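Local coordinates for protein ubiquitin conjugating enzyme (Agrocybe aegerita, PDB 3WE5) that probably accepts activated ubiquitin as an E2 conjugating enzyme, carrying it as a thioester on a cysteine and passing it on toward substrates, at residues V43-V48 with T133-L138; S54-T59 with L125-V130. All blocks are in the same frame, centred on the assembly; numbering follows the deposited sequence.

How the contacts relate
Both contacts join helix 127-140 to the same antiparallel sheet of the E2 fold. Contact 2 uses the first turn of the helix and strand 55-61. Contact 1 uses a later turn and the loop entering strand 45-49, the edge strand next to 55-61 within this chain. Their centres lie about 10 Å apart, and the two strands are neighbours, with Val48 N 2.9 Å from Leu57 O. Contact 2 is buried and apolar: two aromatic rings meet branched aliphatic side chains. Contact 1 is partly buried and mainly polar, with one glutamine and one water at a backbone carbonyl. Both segments of contact 2 fall in the chain between the two segments of contact 1.

Contact 1: V43-V48 with T133-L138; sequences VGITLV and TLQSML
The backbones of 43-48 and 133-138 come nearest at Ile45 and Gln135, whose CA atoms are 8.3 Å apart. This is where helix 127-140 lies over the antiparallel sheet of the ubiquitin-conjugating (UBC) fold. Residues 43-44 lead into strand 45-49, an outermost strand of that sheet in this chain. Gln135 carries the contact from the helix side. Its CG is anti to the backbone N (chi1 -172°) and the chain runs on extended, which brings the amide across to the loop that leads into the strand. Gln135 NE2 donates to Val43 O at 3.0 Å. The bond is nearly straight, with an N-H...O angle of 173°. It meets a lone pair of the carbonyl and lies in the carbonyl plane. Val43 O is also almost within the plane of the Gln135 amide. The same NE2 bonds to the main-chain O of Glu61, at the end of strand 55-61. Two backbone carbonyls therefore hold the amide and fix its rotation. They also settle which end is nitrogen, since a carbonyl oxygen can only accept.

Gly44 passes close to the amide with its backbone alone, its CA 3.7 Å from Gln135 NE2. Its positive phi of 92° suits glycine. Gly44 also pairs with Glu61 through the backbone, so the amide sits where the two strands meet.

Ile45 adds van der Waals contact: its CD1 lies 3.8 Å from Gln135 OE1, and the two side chains cross obliquely. Ile45 also makes apolar contact with Cys131 and Val132, one turn earlier on the helix. A water closes a small ring at the amide: it donates to Val43 O at 2.7 Å and to Gln135 OE1 at 2.8 Å.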
loop_
_atom_site.group_PDB
_atom_site.type_symbol
_atom_site.label_atom_id
_atom_site.label_comp_id
_atom_site.label_asym_id
_atom_site.label_seq_id
_atom_site.Cartn_x
_atom_site.Cartn_y
_atom_site.Cartn_z
ATOM N N VAL A 43 9.186 21.009 -16.178
ATOM C CA VAL A 43 9.091 21.797 -14.962
ATOM C C VAL A 43 9.042 20.925 -13.706
ATOM O O VAL A 43 8.338 19.889 -13.654
ATOM C CB VAL A 43 7.875 22.792 -15.035
ATOM C CG1 VAL A 43 6.552 22.047 -15.145
ATOM C CG2 VAL A 43 7.871 23.727 -13.830
ATOM N N GLY A 44 9.821 21.329 -12.708
ATOM C CA GLY A 44 9.801 20.660 -11.423
ATOM C C GLY A 44 10.857 19.565 -11.374
ATOM O O GLY A 44 11.132 19.003 -10.319
ATOM N N ILE A 45 11.450 19.269 -12.515
ATOM C CA ILE A 45 12.464 18.202 -12.543
ATOM C C ILE A 45 13.823 18.832 -12.811
ATOM O O ILE A 45 13.986 19.608 -13.740
ATOM C CB ILE A 45 12.112 17.134 -13.593
ATOM C CG1 ILE A 45 10.845 16.380 -13.197
ATOM C CG2 ILE A 45 13.291 16.141 -13.761
ATOM C CD1 ILE A 45 10.125 15.783 -14.380
ATOM N N THR A 46 14.816 18.536 -11.973
ATOM C CA THR A 46 16.145 19.122 -12.186
ATOM C C THR A 46 17.224 18.049 -12.129
ATOM O O THR A 46 17.250 17.270 -11.190
ATOM C CB THR A 46 16.468 20.141 -11.098
ATOM O OG1 THR A 46 15.410 21.109 -11.041
ATOM C CG2 THR A 46 17.783 20.844 -11.386
ATOM N N LEU A 47 18.084 18.018 -13.139
ATOM C CA LEU A 47 19.291 17.158 -13.103
ATOM C C LEU A 47 20.329 17.774 -12.178
ATOM O O LEU A 47 20.709 18.939 -12.369
ATOM C CB LEU A 47 19.857 16.988 -14.519
ATOM C CG LEU A 47 21.169 16.179 -14.592
ATOM C CD1 LEU A 47 20.890 14.754 -14.183
ATOM C CD2 LEU A 47 21.704 16.217 -16.001
ATOM N N VAL A 48 20.739 17.006 -11.163
ATOM C CA VAL A 48 21.704 17.432 -10.131
ATOM C C VAL A 48 23.093 16.832 -10.359
ATOM O O VAL A 48 24.101 17.498 -10.134
ATOM C CB VAL A 48 21.154 17.094 -8.727
ATOM C CG1 VAL A 48 22.237 17.188 -7.658
ATOM C CG2 VAL A 48 20.001 18.043 -8.414
ATOM N N THR A 133 6.702 10.471 -14.866
ATOM C CA THR A 133 5.755 9.491 -14.324
ATOM C C THR A 133 5.708 9.469 -12.805
ATOM O O THR A 133 4.634 9.421 -12.211
ATOM C CB THR A 133 6.063 8.050 -14.870
ATOM O OG1 THR A 133 6.008 8.065 -16.301
ATOM C CG2 THR A 133 5.068 7.027 -14.338
ATOM N N LEU A 134 6.865 9.510 -12.152
ATOM C CA LEU A 134 6.896 9.488 -10.703
ATOM C C LEU A 134 6.392 10.814 -10.116
ATOM O O LEU A 134 5.737 10.822 -9.057
ATOM C CB LEU A 134 8.319 9.184 -10.195
ATOM C CG LEU A 134 8.837 7.794 -10.560
ATOM C CD1 LEU A 134 10.267 7.616 -10.076
ATOM C CD2 LEU A 134 7.956 6.693 -9.968
ATOM N N GLN A 135 6.679 11.914 -10.804
ATOM C CA GLN A 135 6.156 13.220 -10.394
ATOM C C GLN A 135 4.626 13.200 -10.415
ATOM O O GLN A 135 3.984 13.681 -9.477
ATOM C CB GLN A 135 6.672 14.288 -11.344
ATOM C CG GLN A 135 6.377 15.758 -10.950
ATOM C CD GLN A 135 6.815 16.686 -12.054
ATOM O OE1 GLN A 135 6.605 16.392 -13.237
ATOM N NE2 GLN A 135 7.451 17.796 -11.692
ATOM N N SER A 136 4.066 12.625 -11.475
ATOM C CA SER A 136 2.613 12.487 -11.640
ATOM C C SER A 136 1.985 11.528 -10.636
ATOM O O SER A 136 0.847 11.730 -10.193
ATOM C CB SER A 136 2.294 12.005 -13.060
ATOM O OG SER A 136 2.646 12.969 -14.025
ATOM N N MET A 137 2.711 10.467 -10.291
ATOM C CA MET A 137 2.257 9.546 -9.265
ATOM C C MET A 137 2.145 10.258 -7.920
ATOM O O MET A 137 1.179 10.055 -7.176
ATOM C CB MET A 137 3.236 8.367 -9.153
ATOM C CG MET A 137 2.994 7.437 -7.968
ATOM S SD MET A 137 4.439 6.406 -7.626
ATOM C CE MET A 137 5.420 7.513 -6.628
ATOM N N LEU A 138 3.124 11.104 -7.612
ATOM C CA LEU A 138 3.070 11.874 -6.379
ATOM C C LEU A 138 1.895 12.862 -6.464
ATOM O O LEU A 138 1.149 13.042 -5.490
ATOM C CB LEU A 138 4.401 12.593 -6.122
ATOM C CG LEU A 138 5.645 11.769 -5.751
ATOM C CD1 LEU A 138 6.853 12.672 -5.578
ATOM C CD2 LEU A 138 5.421 11.005 -4.479
HETATM O O HOH W 1 6.678 18.389 -15.133
#

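Contact 2: S54-T59 with L125-V130; sequences SKWLFT and LSVIAV
Val127, the first residue of helix 127-140, points at strand 55-61 and makes apolar contact with Phe58 and Trp56 through its two methyls. Val127 CG1 is anti to the backbone N (chi1 172°) and lies 3.4 Å from Phe58 CE1. Val127 CG2 turns to the six-membered ring of Trp56 and lies 4.0 Å from Trp56 CZ3. Both methyls approach their rings obliquely. Ile128 adds a second touch on Phe58: Ile128 CD1 is 3.8 Å from Phe58 CE2. The two side chains cross at about a right angle. Val127 CG1 thus lies against CE1 and CZ of Phe58, and Ile128 CD1 against CE2. Trp56 and Phe58 are two apart on the strand, so both point to the helix side of the sheet.

Other side chains extend this core: Trp56 meets Phe79 edge-to-face and packs on Leu33 and Ile36 of helix 24-39, and the rings of Phe58 and Phe77 meet at about 70°.

The polar bonds stay at the margins. Ser126 is the N-cap of the helix: its OG accepts from Ala129 N at 3.1 Å, with an N-H...O angle of 164°. Val127 N bonds to Glu32 OE1, whose negative charge would probably interact favourably with the positive N-terminal end of the helix. Trp56 NE1 donates to Asp52 O, which helps hold the indole in its rotation.

The chemistry implies a division of work. Dispersion and burial of apolar surface join the helix start to the sheet in the UBC core, while Ala129 N, Val127 N and the indole N-H find their partners away from the strand-helix interface.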
loop_
_atom_site.group_PDB
_atom_site.type_symbol
_atom_site.label_atom_id
_atom_site.label_comp_id
_atom_site.label_asym_id
_atom_site.label_seq_id
_atom_site.Cartn_x
_atom_site.Cartn_y
_atom_site.Cartn_z
ATOM N N SER A 54 26.643 5.395 -14.659
ATOM C CA SER A 54 26.212 4.367 -13.733
ATOM C C SER A 54 25.179 4.865 -12.733
ATOM O O SER A 54 24.330 4.103 -12.278
ATOM C CB SER A 54 27.408 3.815 -12.967
ATOM O OG SER A 54 28.307 3.212 -13.876
ATOM N N LYS A 55 25.288 6.133 -12.343
ATOM C CA LYS A 55 24.373 6.682 -11.337
ATOM C C LYS A 55 24.116 8.160 -11.613
ATOM O O LYS A 55 25.058 8.948 -11.691
ATOM C CB LYS A 55 24.939 6.511 -9.908
ATOM C CG LYS A 55 23.950 6.890 -8.805
ATOM C CD LYS A 55 24.476 6.508 -7.408
ATOM C CE LYS A 55 25.717 7.297 -7.044
ATOM N NZ LYS A 55 25.451 8.774 -7.022
ATOM N N TRP A 56 22.831 8.527 -11.714
ATOM C CA TRP A 56 22.436 9.929 -11.870
ATOM C C TRP A 56 21.493 10.340 -10.742
ATOM O O TRP A 56 20.764 9.520 -10.171
ATOM C CB TRP A 56 21.688 10.141 -13.205
ATOM C CG TRP A 56 22.487 9.959 -14.471
ATOM C CD1 TRP A 56 23.822 9.653 -14.592
ATOM C CD2 TRP A 56 21.979 10.095 -15.798
ATOM N NE1 TRP A 56 24.170 9.582 -15.931
ATOM C CE2 TRP A 56 23.053 9.852 -16.691
ATOM C CE3 TRP A 56 20.709 10.403 -16.323
ATOM C CZ2 TRP A 56 22.895 9.885 -18.092
ATOM C CZ3 TRP A 56 20.549 10.430 -17.716
ATOM C CH2 TRP A 56 21.649 10.190 -18.589
ATOM N N LEU A 57 21.506 11.633 -10.415
ATOM C CA LEU A 57 20.595 12.183 -9.413
ATOM C C LEU A 57 19.794 13.356 -9.993
ATOM O O LEU A 57 20.343 14.221 -10.680
ATOM C CB LEU A 57 21.403 12.730 -8.233
ATOM C CG LEU A 57 22.205 11.713 -7.426
ATOM C CD1 LEU A 57 23.090 12.472 -6.398
ATOM C CD2 LEU A 57 21.305 10.727 -6.729
ATOM N N PHE A 58 18.497 13.364 -9.688
ATOM C CA PHE A 58 17.587 14.468 -10.013
ATOM C C PHE A 58 16.920 14.993 -8.733
ATOM O O PHE A 58 16.823 14.286 -7.739
ATOM C CB PHE A 58 16.460 13.967 -10.934
ATOM C CG PHE A 58 16.905 13.588 -12.297
ATOM C CD1 PHE A 58 17.484 12.344 -12.530
ATOM C CD2 PHE A 58 16.749 14.462 -13.367
ATOM C CE1 PHE A 58 17.894 11.990 -13.805
ATOM C CE2 PHE A 58 17.149 14.120 -14.645
ATOM C CZ PHE A 58 17.748 12.866 -14.861
ATOM N N THR A 59 16.450 16.237 -8.764
ATOM C CA THR A 59 15.443 16.648 -7.783
ATOM C C THR A 59 14.082 16.653 -8.462
ATOM O O THR A 59 13.981 16.975 -9.639
ATOM C CB THR A 59 15.731 17.999 -7.145
ATOM O OG1 THR A 59 15.790 19.005 -8.147
ATOM C CG2 THR A 59 17.043 17.955 -6.390
ATOM N N LEU A 125 11.079 4.061 -23.383
ATOM C CA LEU A 125 11.003 5.096 -22.349
ATOM C C LEU A 125 12.378 5.706 -22.142
ATOM O O LEU A 125 13.306 5.490 -22.930
ATOM C CB LEU A 125 10.450 4.529 -21.057
ATOM C CG LEU A 125 9.090 3.832 -21.215
ATOM C CD1 LEU A 125 8.602 3.293 -19.901
ATOM C CD2 LEU A 125 8.067 4.741 -21.862
ATOM N N SER A 126 12.504 6.529 -21.120
ATOM C CA SER A 126 13.750 7.254 -20.907
ATOM C C SER A 126 13.804 7.637 -19.455
ATOM O O SER A 126 12.830 7.499 -18.728
ATOM C CB SER A 126 13.786 8.524 -21.741
ATOM O OG SER A 126 12.730 9.404 -21.372
ATOM N N VAL A 127 14.959 8.116 -19.018
ATOM C CA VAL A 127 15.085 8.565 -17.651
ATOM C C VAL A 127 14.082 9.698 -17.345
ATOM O O VAL A 127 13.420 9.690 -16.288
ATOM C CB VAL A 127 16.517 9.051 -17.417
ATOM C CG1 VAL A 127 16.602 9.720 -16.045
ATOM C CG2 VAL A 127 17.456 7.848 -17.491
ATOM N N ILE A 128 13.991 10.654 -18.253
ATOM C CA ILE A 128 13.071 11.786 -18.056
ATOM C C ILE A 128 11.619 11.313 -18.021
ATOM O O ILE A 128 10.840 11.777 -17.198
ATOM C CB ILE A 128 13.293 12.871 -19.104
ATOM C CG1 ILE A 128 14.668 13.498 -18.884
ATOM C CG2 ILE A 128 12.200 13.943 -19.014
ATOM C CD1 ILE A 128 14.759 14.390 -17.627
ATOM N N ALA A 129 11.253 10.361 -18.875
ATOM C CA ALA A 129 9.903 9.764 -18.763
ATOM C C ALA A 129 9.614 9.157 -17.402
ATOM O O ALA A 129 8.520 9.303 -16.867
ATOM C CB ALA A 129 9.660 8.716 -19.903
ATOM N N VAL A 130 10.583 8.471 -16.811
ATOM C CA VAL A 130 10.411 7.948 -15.481
ATOM C C VAL A 130 10.213 9.085 -14.470
ATOM O O VAL A 130 9.362 8.987 -13.585
ATOM C CB VAL A 130 11.622 7.089 -15.068
ATOM C CG1 VAL A 130 11.497 6.640 -13.611
ATOM C CG2 VAL A 130 11.736 5.882 -15.993
#